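Local coordinates for protein ferric-chelate reductase (NAD(P)H) (Archaeoglobus fulgidus, PDB 1I0R) that reduces ferric iron held in chelators such as siderophores to ferrous iron, using NADH or NADPH as electron donor and a bound flavin, and works as a homodimer, at residues S10-Y14 against L145-Y150; L13-S18 against A61-L67; K24-I28 against N50-A55; T71-F75 against V105-A109; V112-V118 against V130-A136. All coordinates share one frame; numbering follows the deposited sequence.

Contact 1. Residues S10-Y14 against L145-Y150; sequences SYGLY and LTYADY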
# COMPACT_ATOMS: atom_id res chain seq x y z
N SER B 10 -5.12 -4.25 1.94
CA SER B 10 -5.78 -3.46 0.88
C SER B 10 -4.83 -2.76 -0.11
O SER B 10 -3.76 -2.26 0.26
CB SER B 10 -6.70 -2.39 1.52
OG SER B 10 -7.77 -3.00 2.26
N TYR B 11 -5.22 -2.73 -1.39
CA TYR B 11 -4.43 -2.09 -2.44
C TYR B 11 -5.30 -1.36 -3.45
O TYR B 11 -6.52 -1.59 -3.52
CB TYR B 11 -3.64 -3.11 -3.27
CG TYR B 11 -2.76 -4.08 -2.53
CD1 TYR B 11 -3.29 -5.21 -1.89
CD2 TYR B 11 -1.38 -3.87 -2.46
CE1 TYR B 11 -2.47 -6.09 -1.20
CE2 TYR B 11 -0.55 -4.74 -1.78
CZ TYR B 11 -1.10 -5.85 -1.14
OH TYR B 11 -0.32 -6.68 -0.38
N GLY B 12 -4.66 -0.49 -4.22
CA GLY B 12 -5.38 0.17 -5.31
C GLY B 12 -5.03 -0.63 -6.58
O GLY B 12 -4.50 -1.73 -6.51
N LEU B 13 -5.40 -0.09 -7.75
CA LEU B 13 -5.04 -0.72 -9.04
C LEU B 13 -4.51 0.42 -9.91
O LEU B 13 -5.14 1.47 -10.04
CB LEU B 13 -6.22 -1.43 -9.72
CG LEU B 13 -5.69 -2.50 -10.69
CD1 LEU B 13 -4.99 -3.65 -9.90
CD2 LEU B 13 -6.85 -3.06 -11.51
N TYR B 14 -3.34 0.20 -10.49
CA TYR B 14 -2.63 1.25 -11.23
C TYR B 14 -1.96 0.74 -12.47
O TYR B 14 -1.81 -0.46 -12.67
CB TYR B 14 -1.50 1.80 -10.34
CG TYR B 14 -1.85 2.05 -8.88
CD1 TYR B 14 -1.79 1.03 -7.93
CD2 TYR B 14 -2.29 3.30 -8.48
CE1 TYR B 14 -2.18 1.27 -6.60
CE2 TYR B 14 -2.68 3.54 -7.17
CZ TYR B 14 -2.62 2.53 -6.23
OH TYR B 14 -3.06 2.81 -4.95
N LEU B 145 -10.56 2.58 -8.47
CA LEU B 145 -10.73 1.13 -8.50
C LEU B 145 -9.76 0.51 -7.50
O LEU B 145 -8.56 0.74 -7.57
CB LEU B 145 -10.41 0.60 -9.91
CG LEU B 145 -10.43 -0.93 -10.13
CD1 LEU B 145 -11.84 -1.46 -9.83
CD2 LEU B 145 -10.02 -1.27 -11.57
N THR B 146 -10.27 -0.26 -6.54
CA THR B 146 -9.39 -0.91 -5.58
C THR B 146 -9.10 -2.31 -6.10
O THR B 146 -9.80 -2.80 -6.98
CB THR B 146 -10.03 -1.04 -4.19
OG1 THR B 146 -11.13 -1.96 -4.26
CG2 THR B 146 -10.54 0.30 -3.70
N TYR B 147 -8.05 -2.93 -5.59
CA TYR B 147 -7.68 -4.28 -6.00
C TYR B 147 -8.78 -5.28 -5.65
O TYR B 147 -9.09 -6.18 -6.44
CB TYR B 147 -6.35 -4.68 -5.35
CG TYR B 147 -5.88 -6.08 -5.66
CD1 TYR B 147 -5.48 -6.43 -6.95
CD2 TYR B 147 -5.81 -7.06 -4.66
CE1 TYR B 147 -5.01 -7.72 -7.23
CE2 TYR B 147 -5.34 -8.35 -4.94
CZ TYR B 147 -4.94 -8.67 -6.22
OH TYR B 147 -4.43 -9.93 -6.49
N ALA B 148 -9.37 -5.12 -4.47
CA ALA B 148 -10.43 -6.02 -4.05
C ALA B 148 -11.63 -5.87 -4.99
O ALA B 148 -12.27 -6.87 -5.32
CB ALA B 148 -10.84 -5.72 -2.61
N ASP B 149 -11.91 -4.64 -5.43
CA ASP B 149 -13.02 -4.35 -6.36
C ASP B 149 -12.77 -5.12 -7.64
O ASP B 149 -13.64 -5.83 -8.14
CB ASP B 149 -13.07 -2.86 -6.74
CG ASP B 149 -13.59 -1.96 -5.64
OD1 ASP B 149 -13.22 -0.75 -5.64
OD2 ASP B 149 -14.39 -2.43 -4.79
N TYR B 150 -11.57 -4.95 -8.18
CA TYR B 150 -11.18 -5.61 -9.42
C TYR B 150 -11.42 -7.11 -9.33
O TYR B 150 -11.98 -7.72 -10.24
CB TYR B 150 -9.70 -5.32 -9.70
CG TYR B 150 -9.12 -6.13 -10.84
CD1 TYR B 150 -9.47 -5.86 -12.16
CD2 TYR B 150 -8.27 -7.20 -10.58
CE1 TYR B 150 -8.98 -6.64 -13.20
CE2 TYR B 150 -7.78 -7.98 -11.61
CZ TYR B 150 -8.13 -7.70 -12.91
OH TYR B 150 -7.61 -8.47 -13.92
O HOH W 1 -7.94 -3.95 -2.00
O HOH W 2 -6.87 2.66 -7.98
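Tyr147 N donates to Tyr11 O at 2.9 Å in an almost straight bond (177°), coming from above the carbonyl plane. Two residues further on, Leu13 N reaches Leu145 O only weakly (3.3 Å), and a water bridges the same two atoms, accepting from Leu13 N and donating to Leu145 O at 2.6 Å. A second water accepts from both Tyr11 N and Ala148 N. Gly12 O, buried beside Tyr147 CB, has no polar partner. Thr146 caps helix 147-155: Thr146 N donates to Asp149 OD1 at 3.1 Å on its anti side, and the return bond from Asp149 N to Thr146 OG1, less certain because that hydroxyl is modelled too close to Asp149, completes a capping box at the start of a helix whose residues 147 to 150 belong to the NADP(+) site. Around this frame lie the apolar groups. Leu13 carries its CG anti to the backbone N (chi1 -157°), which sends CD2 against Leu145 CD2 at 3.6 Å and obliquely against the Tyr150 ring, 4.3 Å from its centroid in an off-centre CH-pi contact. Leu13 CD1 meets the edge of the Tyr147 ring. Tyr11 and Tyr147 run side by side from touching CB atoms, their ring planes at 77°; the Tyr11 hydroxyl bonds to Gln34 N of the second subunit.

Contact 2. Residues L13-S18 against A61-L67; sequences LYIVTS and AFGVSVL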
# COMPACT_ATOMS: atom_id res chain seq x y z
N LEU B 13 -5.40 -0.09 -7.75
CA LEU B 13 -5.04 -0.72 -9.04
C LEU B 13 -4.51 0.42 -9.91
O LEU B 13 -5.14 1.47 -10.04
CB LEU B 13 -6.22 -1.43 -9.72
CG LEU B 13 -5.69 -2.50 -10.69
CD1 LEU B 13 -4.99 -3.65 -9.90
CD2 LEU B 13 -6.85 -3.06 -11.51
N TYR B 14 -3.34 0.20 -10.49
CA TYR B 14 -2.63 1.25 -11.23
C TYR B 14 -1.96 0.74 -12.47
O TYR B 14 -1.81 -0.46 -12.67
CB TYR B 14 -1.50 1.80 -10.34
CG TYR B 14 -1.85 2.05 -8.88
CD1 TYR B 14 -1.79 1.03 -7.93
CD2 TYR B 14 -2.29 3.30 -8.48
CE1 TYR B 14 -2.18 1.27 -6.60
CE2 TYR B 14 -2.68 3.54 -7.17
CZ TYR B 14 -2.62 2.53 -6.23
OH TYR B 14 -3.06 2.81 -4.95
N ILE B 15 -1.59 1.69 -13.33
CA ILE B 15 -0.76 1.38 -14.47
C ILE B 15 0.55 2.06 -14.09
O ILE B 15 0.54 3.26 -13.73
CB ILE B 15 -1.21 2.04 -15.79
CG1 ILE B 15 -2.65 1.70 -16.15
CG2 ILE B 15 -0.24 1.58 -16.91
CD1 ILE B 15 -3.08 2.37 -17.49
N VAL B 16 1.65 1.32 -14.14
CA VAL B 16 2.97 1.91 -13.85
C VAL B 16 3.70 1.96 -15.21
O VAL B 16 3.79 0.94 -15.91
CB VAL B 16 3.79 1.06 -12.83
CG1 VAL B 16 5.19 1.65 -12.64
CG2 VAL B 16 3.04 1.05 -11.47
N THR B 17 4.20 3.15 -15.57
CA THR B 17 4.85 3.32 -16.87
C THR B 17 6.29 3.81 -16.82
O THR B 17 6.74 4.38 -15.83
CB THR B 17 4.04 4.32 -17.73
OG1 THR B 17 3.90 5.55 -17.01
CG2 THR B 17 2.66 3.77 -18.06
N SER B 18 7.03 3.57 -17.91
CA SER B 18 8.40 4.04 -17.98
C SER B 18 8.77 4.01 -19.45
O SER B 18 7.93 3.70 -20.28
CB SER B 18 9.35 3.15 -17.18
OG SER B 18 10.59 3.78 -17.01
N ALA B 61 13.13 6.58 -13.95
CA ALA B 61 11.89 7.34 -13.80
C ALA B 61 10.67 6.47 -14.03
O ALA B 61 10.76 5.43 -14.68
CB ALA B 61 11.87 8.54 -14.77
N PHE B 62 9.54 6.86 -13.46
CA PHE B 62 8.31 6.12 -13.66
C PHE B 62 7.08 6.98 -13.51
O PHE B 62 7.12 8.07 -12.89
CB PHE B 62 8.23 4.87 -12.72
CG PHE B 62 8.12 5.19 -11.23
CD1 PHE B 62 6.88 5.44 -10.64
CD2 PHE B 62 9.26 5.16 -10.43
CE1 PHE B 62 6.79 5.67 -9.25
CE2 PHE B 62 9.18 5.38 -9.04
CZ PHE B 62 7.95 5.64 -8.46
N GLY B 63 5.98 6.51 -14.10
CA GLY B 63 4.73 7.22 -13.99
C GLY B 63 3.71 6.29 -13.36
O GLY B 63 3.85 5.07 -13.46
N VAL B 64 2.70 6.86 -12.72
CA VAL B 64 1.64 6.06 -12.10
C VAL B 64 0.29 6.64 -12.51
O VAL B 64 0.05 7.84 -12.33
CB VAL B 64 1.70 6.09 -10.53
CG1 VAL B 64 0.50 5.33 -9.94
CG2 VAL B 64 2.99 5.45 -10.04
N SER B 65 -0.58 5.80 -13.07
CA SER B 65 -1.94 6.22 -13.40
C SER B 65 -2.88 5.53 -12.39
O SER B 65 -2.85 4.29 -12.28
CB SER B 65 -2.32 5.76 -14.80
OG SER B 65 -1.45 6.32 -15.76
N VAL B 66 -3.68 6.29 -11.65
CA VAL B 66 -4.60 5.67 -10.69
C VAL B 66 -5.90 5.38 -11.44
O VAL B 66 -6.61 6.31 -11.84
CB VAL B 66 -4.86 6.61 -9.49
CG1 VAL B 66 -5.75 5.90 -8.44
CG2 VAL B 66 -3.53 7.00 -8.85
N LEU B 67 -6.21 4.10 -11.63
CA LEU B 67 -7.39 3.74 -12.41
C LEU B 67 -8.74 4.02 -11.77
O LEU B 67 -8.91 3.87 -10.57
CB LEU B 67 -7.32 2.26 -12.80
CG LEU B 67 -6.10 1.89 -13.64
CD1 LEU B 67 -5.96 0.36 -13.76
CD2 LEU B 67 -6.24 2.55 -15.01
O HOH W 3 1.17 6.66 -16.43
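Tyr14 holds its CG anti to the carbonyl carbon (chi1 -43°), and this lays the ring alongside Val66: Tyr14 CD2 is 3.9 Å from Val66 CG2, which sits in the ring plane at its edge. Val64 CG1 comes in obliquely at 3.7 Å from the same Tyr14 CD2. Ile15 lies on the other face of the sheet, where CG1, anti to its carbonyl carbon (chi1 -57°), crosses Leu67 at about a right angle, Ile15 CG1 to Leu67 CD2 3.9 Å. Both pairs hang from an antiparallel backbone join. Ile15 and Ser65 form a hydrogen-bonded pair, Ser65 N to Ile15 O 2.9 Å and nearly straight, both bonds lying in the carbonyl planes; Thr17 and Gly63 form the next, with Gly63 N to Thr17 O 2.8 Å and donors tilted from those planes. Gly63 leaves room for Thr17 OG1, which lies 3.5 Å from Gly63 CA. A water donates to Thr17 OG1 and Ser65 OG, whose hydroxyls also bond to Pro103 O and Val105 O, and Ser18 OG closes the end by donating to Ala61 O at 2.9 Å. The Tyr14 hydroxyl bonds to Ser10 N of the second subunit. The pairing closes the six-stranded antiparallel barrel: strand 14-20 is bonded on its other edge to strand 23-37, strand 61-67 to strand 109-122, while helix 51-59 packs on Ser18 and Phe62.

Contact 3. Residues K24-I28 against N50-A55; sequences KCGQI and NDTHNA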
# COMPACT_ATOMS: atom_id res chain seq x y z
N LYS B 24 8.29 2.79 -25.02
CA LYS B 24 7.36 2.99 -23.90
C LYS B 24 7.03 1.63 -23.30
O LYS B 24 6.90 0.64 -24.02
CB LYS B 24 6.06 3.64 -24.37
CG LYS B 24 6.23 5.06 -24.95
CD LYS B 24 4.89 5.73 -25.30
CE LYS B 24 4.11 4.99 -26.39
NZ LYS B 24 4.81 4.96 -27.70
N CYS B 25 6.91 1.58 -21.97
CA CYS B 25 6.56 0.34 -21.26
C CYS B 25 5.50 0.64 -20.22
O CYS B 25 5.38 1.78 -19.76
CB CYS B 25 7.77 -0.24 -20.53
SG CYS B 25 9.15 -0.82 -21.56
N GLY B 26 4.71 -0.36 -19.87
CA GLY B 26 3.69 -0.14 -18.85
C GLY B 26 3.16 -1.47 -18.37
O GLY B 26 3.14 -2.44 -19.12
N GLN B 27 2.75 -1.54 -17.11
CA GLN B 27 2.20 -2.77 -16.56
C GLN B 27 1.18 -2.42 -15.49
O GLN B 27 1.22 -1.34 -14.90
CB GLN B 27 3.28 -3.64 -15.92
CG GLN B 27 3.84 -3.06 -14.63
CD GLN B 27 4.62 -4.06 -13.79
OE1 GLN B 27 5.82 -4.27 -14.00
NE2 GLN B 27 3.94 -4.69 -12.82
N ILE B 28 0.23 -3.32 -15.27
CA ILE B 28 -0.74 -3.11 -14.19
C ILE B 28 -0.01 -3.49 -12.91
O ILE B 28 0.81 -4.42 -12.90
CB ILE B 28 -1.97 -4.03 -14.34
CG1 ILE B 28 -2.82 -3.59 -15.53
CG2 ILE B 28 -2.82 -3.99 -13.06
CD1 ILE B 28 -3.28 -2.13 -15.47
N ASN B 50 9.61 -8.54 -15.40
CA ASN B 50 8.82 -7.64 -16.25
C ASN B 50 9.62 -6.59 -17.02
O ASN B 50 10.61 -6.07 -16.54
CB ASN B 50 7.76 -6.90 -15.42
CG ASN B 50 6.91 -7.83 -14.58
OD1 ASN B 50 6.89 -9.05 -14.79
ND2 ASN B 50 6.20 -7.26 -13.62
N ASP B 51 9.17 -6.27 -18.24
CA ASP B 51 9.87 -5.27 -19.02
C ASP B 51 9.83 -3.88 -18.37
O ASP B 51 10.79 -3.11 -18.49
CB ASP B 51 9.30 -5.19 -20.44
CG ASP B 51 9.53 -6.46 -21.23
OD1 ASP B 51 10.64 -7.05 -21.14
OD2 ASP B 51 8.60 -6.87 -21.97
N THR B 52 8.73 -3.57 -17.68
CA THR B 52 8.61 -2.27 -17.04
C THR B 52 9.65 -2.17 -15.92
O THR B 52 10.23 -1.10 -15.71
CB THR B 52 7.17 -2.05 -16.50
OG1 THR B 52 6.23 -2.16 -17.59
CG2 THR B 52 7.02 -0.66 -15.89
N HIS B 53 9.89 -3.27 -15.21
CA HIS B 53 10.90 -3.26 -14.16
C HIS B 53 12.25 -2.82 -14.78
O HIS B 53 12.92 -1.92 -14.27
CB HIS B 53 11.06 -4.68 -13.55
CG HIS B 53 12.32 -4.86 -12.76
ND1 HIS B 53 12.39 -4.70 -11.39
CD2 HIS B 53 13.59 -5.14 -13.17
CE1 HIS B 53 13.64 -4.86 -10.99
NE2 HIS B 53 14.38 -5.13 -12.05
N ASN B 54 12.63 -3.46 -15.88
CA ASN B 54 13.89 -3.13 -16.50
C ASN B 54 13.93 -1.71 -17.05
O ASN B 54 14.99 -1.08 -17.02
CB ASN B 54 14.23 -4.16 -17.59
CG ASN B 54 14.25 -5.58 -17.04
OD1 ASN B 54 14.62 -5.82 -15.89
ND2 ASN B 54 13.85 -6.54 -17.88
N ALA B 55 12.80 -1.20 -17.53
CA ALA B 55 12.74 0.17 -18.07
C ALA B 55 12.95 1.17 -16.93
O ALA B 55 13.64 2.17 -17.09
CB ALA B 55 11.40 0.43 -18.76
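The amide planes of Gln27 and Asn50 stand 60° apart, their side chains crossing at about a right angle. Asn50 ND2 donates to Gln27 OE1 at 3.0 Å, approaching from above the carbonyl plane of Gln27 rather than on a lone pair. The other end of the Gln27 amide is tied as well: Gln27 NE2 gives a hydrogen, nearly in its own plane, to Ile28 O at 3.1 Å, so a bond at each end fixes its rotation. The chain behind the amide leans on Thr52, Gln27 CG to Thr52 CB 4.0 Å; its CG sits between backbone N and carbonyl carbon (chi1 70°), which turns the extended chain over the helix start. With Gln27 replaced by alanine, the Asn50 amide is likely to lose this acceptor and turn more easily, Ile28 O to lose the Gln27 NE2 donor, and a gap to open beside Thr52. Farther along, Cys25 SG rests on Ala55 CB at 3.8 Å, and Thr52 OG1 lies close over the Gly26 backbone. Gln27, Ile28, Asn50, Asp51 and Thr52 all belong to the FMN site, and Asp51 forms a salt bridge with Arg82 of the same site. Helix 51-59 thus lies against strand 23-37 of the barrel, Ala55 touching Ser18 and Ser20 of strand 14-20 and Gln27 touching Leu46 of strand 40-47.

Contact 4. Residues T71-F75 against V105-A109; sequences TPMEF and VTQHA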
# COMPACT_ATOMS: atom_id res chain seq x y z
N THR B 71 -13.07 1.41 -15.03
CA THR B 71 -12.11 1.06 -16.07
C THR B 71 -12.48 -0.27 -16.72
O THR B 71 -12.69 -1.26 -16.03
CB THR B 71 -10.68 0.94 -15.48
OG1 THR B 71 -10.27 2.20 -14.92
CG2 THR B 71 -9.69 0.56 -16.58
N PRO B 72 -12.59 -0.31 -18.06
CA PRO B 72 -12.95 -1.56 -18.73
C PRO B 72 -11.94 -2.70 -18.51
O PRO B 72 -10.73 -2.47 -18.54
CB PRO B 72 -13.03 -1.15 -20.20
CG PRO B 72 -13.44 0.29 -20.13
CD PRO B 72 -12.57 0.82 -19.00
N MET B 73 -12.42 -3.92 -18.30
CA MET B 73 -11.50 -5.03 -18.09
C MET B 73 -10.55 -5.21 -19.27
O MET B 73 -9.41 -5.65 -19.10
CB MET B 73 -12.27 -6.33 -17.84
CG MET B 73 -13.07 -6.34 -16.55
SD MET B 73 -12.01 -6.28 -15.08
CE MET B 73 -11.63 -8.03 -14.85
N GLU B 74 -11.02 -4.88 -20.47
CA GLU B 74 -10.18 -5.02 -21.66
C GLU B 74 -8.99 -4.07 -21.60
O GLU B 74 -7.89 -4.41 -22.03
CB GLU B 74 -11.01 -4.77 -22.93
CG GLU B 74 -11.99 -3.61 -22.85
CD GLU B 74 -13.40 -4.05 -22.45
OE1 GLU B 74 -13.56 -4.74 -21.41
OE2 GLU B 74 -14.36 -3.71 -23.20
N PHE B 75 -9.23 -2.87 -21.08
CA PHE B 75 -8.18 -1.86 -20.97
C PHE B 75 -7.14 -2.35 -19.97
O PHE B 75 -5.94 -2.26 -20.21
CB PHE B 75 -8.80 -0.54 -20.50
CG PHE B 75 -7.83 0.62 -20.48
CD1 PHE B 75 -7.51 1.30 -21.65
CD2 PHE B 75 -7.27 1.04 -19.28
CE1 PHE B 75 -6.65 2.40 -21.62
CE2 PHE B 75 -6.40 2.14 -19.24
CZ PHE B 75 -6.10 2.82 -20.42
N VAL B 105 -0.13 7.84 -18.76
CA VAL B 105 -1.42 7.43 -19.31
C VAL B 105 -2.57 8.14 -18.59
O VAL B 105 -2.75 7.97 -17.38
CB VAL B 105 -1.62 5.90 -19.21
CG1 VAL B 105 -3.00 5.51 -19.71
CG2 VAL B 105 -0.56 5.19 -20.04
N THR B 106 -3.35 8.92 -19.34
CA THR B 106 -4.45 9.67 -18.76
C THR B 106 -5.80 9.02 -18.95
O THR B 106 -6.76 9.34 -18.24
CB THR B 106 -4.50 11.10 -19.33
OG1 THR B 106 -4.49 11.02 -20.76
CG2 THR B 106 -3.28 11.91 -18.89
N GLN B 107 -5.87 8.08 -19.89
CA GLN B 107 -7.13 7.39 -20.14
C GLN B 107 -7.55 6.55 -18.94
O GLN B 107 -6.75 5.76 -18.43
CB GLN B 107 -7.02 6.49 -21.37
CG GLN B 107 -8.39 6.18 -21.98
CD GLN B 107 -8.26 5.42 -23.29
OE1 GLN B 107 -7.26 5.56 -24.00
NE2 GLN B 107 -9.28 4.62 -23.62
N HIS B 108 -8.79 6.73 -18.51
CA HIS B 108 -9.37 6.02 -17.36
C HIS B 108 -8.65 6.29 -16.05
O HIS B 108 -8.78 5.52 -15.10
CB HIS B 108 -9.39 4.51 -17.63
CG HIS B 108 -10.23 4.14 -18.80
ND1 HIS B 108 -11.58 4.42 -18.87
CD2 HIS B 108 -9.90 3.57 -19.99
CE1 HIS B 108 -12.04 4.05 -20.05
NE2 HIS B 108 -11.04 3.53 -20.75
N ALA B 109 -7.91 7.40 -15.99
CA ALA B 109 -7.17 7.73 -14.79
C ALA B 109 -7.78 8.85 -13.99
O ALA B 109 -8.14 9.91 -14.54
CB ALA B 109 -5.73 8.10 -15.15
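Thr71 meets His108 first, its OG1 lying 3.7 Å from His108 CB, while that hydroxyl is hydrogen-bonded to Glu68 O. Next, Pro72 sets its ring against the imidazole: Pro72 CD stands over one face of His108, toward the rim, 3.4 Å from His108 CE1, a CH-pi contact. Pro72 is also the N-cap residue of helix 73-78. One turn on, Phe75 swings its ring out with CG anti to the backbone N (chi1 -174°), toward the type II turn of Thr106 to Ala109. His108 CD2 points onto the centre of the ring face, 3.6 Å from Phe75 CG, in a T-shaped pair with planes at 71° and centroids 4.6 Å apart. Gln107 covers the far end, its amide carbon CD 3.8 Å from Phe75 CE1, and Val105 CG1 comes in at the ring edge. A serine at Phe75 would probably leave the imidazole edge with no face to rest on and open a gap beside Val105, Gln107 and His108. No hydrogen bond crosses here, so helix 73-78 and the turn before strand 109-122 are joined by ring and CH contacts; the polar ends are held by neighbours, His108 ND1 by Glu68 and Gln107 OE1 by Glu94, which probably keep the imidazole and amide turned as they are.

Contact 5. Residues V112-V118 against V130-A136; sequences VIEAKVV and VGEAVDA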
# COMPACT_ATOMS: atom_id res chain seq x y z
N VAL B 112 -2.65 11.17 -12.15
CA VAL B 112 -1.36 10.70 -12.65
C VAL B 112 -0.26 11.33 -11.82
O VAL B 112 -0.38 12.47 -11.36
CB VAL B 112 -1.13 11.02 -14.16
CG1 VAL B 112 -2.04 10.14 -15.00
CG2 VAL B 112 -1.37 12.50 -14.45
N ILE B 113 0.81 10.56 -11.60
CA ILE B 113 1.95 11.02 -10.83
C ILE B 113 3.20 10.68 -11.61
O ILE B 113 3.27 9.61 -12.23
CB ILE B 113 1.98 10.27 -9.46
CG1 ILE B 113 0.69 10.55 -8.70
CG2 ILE B 113 3.23 10.63 -8.69
CD1 ILE B 113 0.49 9.63 -7.49
N GLU B 114 4.16 11.59 -11.60
CA GLU B 114 5.43 11.38 -12.28
C GLU B 114 6.51 11.41 -11.20
O GLU B 114 6.46 12.26 -10.30
CB GLU B 114 5.64 12.50 -13.31
CG GLU B 114 6.91 12.43 -14.09
CD GLU B 114 6.98 13.51 -15.17
OE1 GLU B 114 6.27 14.53 -15.05
OE2 GLU B 114 7.76 13.32 -16.13
N ALA B 115 7.46 10.48 -11.27
CA ALA B 115 8.52 10.42 -10.24
C ALA B 115 9.91 10.07 -10.77
O ALA B 115 10.03 9.38 -11.78
CB ALA B 115 8.11 9.38 -9.14
N LYS B 116 10.95 10.58 -10.12
CA LYS B 116 12.32 10.23 -10.50
C LYS B 116 12.83 9.29 -9.39
O LYS B 116 12.62 9.58 -8.20
CB LYS B 116 13.26 11.46 -10.61
CG LYS B 116 13.49 12.21 -9.32
CD LYS B 116 14.60 13.25 -9.44
CE LYS B 116 15.02 13.76 -8.04
NZ LYS B 116 16.08 14.83 -8.09
N VAL B 117 13.43 8.18 -9.78
CA VAL B 117 13.95 7.20 -8.81
C VAL B 117 15.12 7.74 -8.01
O VAL B 117 16.12 8.20 -8.57
CB VAL B 117 14.41 5.89 -9.51
CG1 VAL B 117 15.03 4.91 -8.45
CG2 VAL B 117 13.23 5.24 -10.24
N VAL B 118 15.00 7.66 -6.68
CA VAL B 118 16.06 8.14 -5.81
C VAL B 118 16.67 7.01 -5.00
O VAL B 118 17.69 7.19 -4.36
CB VAL B 118 15.57 9.24 -4.84
CG1 VAL B 118 15.21 10.51 -5.63
CG2 VAL B 118 14.37 8.73 -4.05
N VAL B 130 11.95 3.60 -5.12
CA VAL B 130 11.48 4.75 -4.37
C VAL B 130 11.67 5.97 -5.26
O VAL B 130 12.78 6.31 -5.65
CB VAL B 130 12.28 4.94 -3.08
CG1 VAL B 130 11.74 6.18 -2.31
CG2 VAL B 130 12.13 3.70 -2.20
N GLY B 131 10.56 6.61 -5.60
CA GLY B 131 10.68 7.79 -6.44
C GLY B 131 10.25 9.08 -5.78
O GLY B 131 9.31 9.13 -4.99
N GLU B 132 10.94 10.16 -6.12
CA GLU B 132 10.56 11.45 -5.58
C GLU B 132 9.55 12.01 -6.59
O GLU B 132 9.85 12.06 -7.78
CB GLU B 132 11.78 12.36 -5.47
CG GLU B 132 11.48 13.64 -4.72
CD GLU B 132 12.72 14.49 -4.45
OE1 GLU B 132 13.75 13.95 -3.97
OE2 GLU B 132 12.64 15.71 -4.71
N ALA B 133 8.37 12.40 -6.14
CA ALA B 133 7.34 12.93 -7.04
C ALA B 133 7.77 14.27 -7.63
O ALA B 133 8.19 15.17 -6.89
CB ALA B 133 6.00 13.08 -6.30
N VAL B 134 7.69 14.39 -8.95
CA VAL B 134 8.08 15.66 -9.60
C VAL B 134 6.88 16.39 -10.21
O VAL B 134 6.98 17.57 -10.54
CB VAL B 134 9.19 15.45 -10.64
CG1 VAL B 134 10.48 15.04 -9.92
CG2 VAL B 134 8.79 14.39 -11.66
N ASP B 135 5.77 15.68 -10.40
CA ASP B 135 4.52 16.28 -10.87
C ASP B 135 3.39 15.34 -10.49
O ASP B 135 3.62 14.15 -10.25
CB ASP B 135 4.49 16.50 -12.39
CG ASP B 135 3.41 17.52 -12.81
OD1 ASP B 135 3.14 17.63 -14.03
OD2 ASP B 135 2.83 18.20 -11.93
N ALA B 136 2.18 15.88 -10.41
CA ALA B 136 1.04 15.07 -10.06
C ALA B 136 -0.19 15.91 -10.34
O ALA B 136 -0.19 17.13 -10.09
CB ALA B 136 1.09 14.68 -8.59
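Strands 109-122 and 126-138 make a beta hairpin of the barrel, and a classic beta bulge interrupts their antiparallel pairing: Val134 and Asp135 both face Glu114. Glu114 O accepts from Val134 N at 2.8 Å and, weakly, from Asp135 N, while Glu114 N donates to Asp135 O at 2.9 Å in a nearly straight bond. Beyond the bulge Lys116 and Glu132 form the next hydrogen-bonded pair, with Glu132 N to Lys116 O 2.7 Å, and Val118 N reaches Val130 O close to the line of its C=O. On one face Glu114, extended with CG anti to the backbone N (chi1 179°), lays its CG 3.6 Å from Val134 CG2, and Val118 CG1 touches Glu132 CB at 3.9 Å. The face of Ile113, Ala115 and Val117 is apolar, with alanine or glycine opposite (Ala136, Ala133, Gly131): Ala115 CB sits 3.5 Å from Glu132 O, and Ile113 CG1 lies 4.2 Å from Ala136 CB. Phe6 of the second subunit packs on Ile113, Ala133 and Ala136. The two carboxylates of Glu114 and Asp135 come near each other on the same face, Glu114 OE1 to Asp135 OD1 4.5 Å; their like charges would probably make one of them somewhat easier to protonate, and Thr100 OG1 bonds to Glu114 OE2. The join thus rests mainly on backbone hydrogen bonds, and the nearby carboxylates probably add at most a mild repulsion.

How the contacts relate
Contact 2 is the core of the set, every touching residue buried; contacts 1, 3, 4 and 5 are only partly so. Contacts 2 and 5 are strand pairings in one barrel, joined by backbone bonds between strands 61-67 and 109-122, and contact 3 hangs on strand 23-37, next to strand 14-20. Contacts 1 and 2 share Leu13 and Tyr14. Contact 4 touches contact 2 through Ile15 and contact 1 through Met73 on Tyr150. Chemistry follows place: regular backbone bonds in 2, bulged ones with charged groups in 5, amide bonding by the FMN site in 3, water and capping near the NADP(+) site in 1, and rings with no hydrogen bond across the contact in 4.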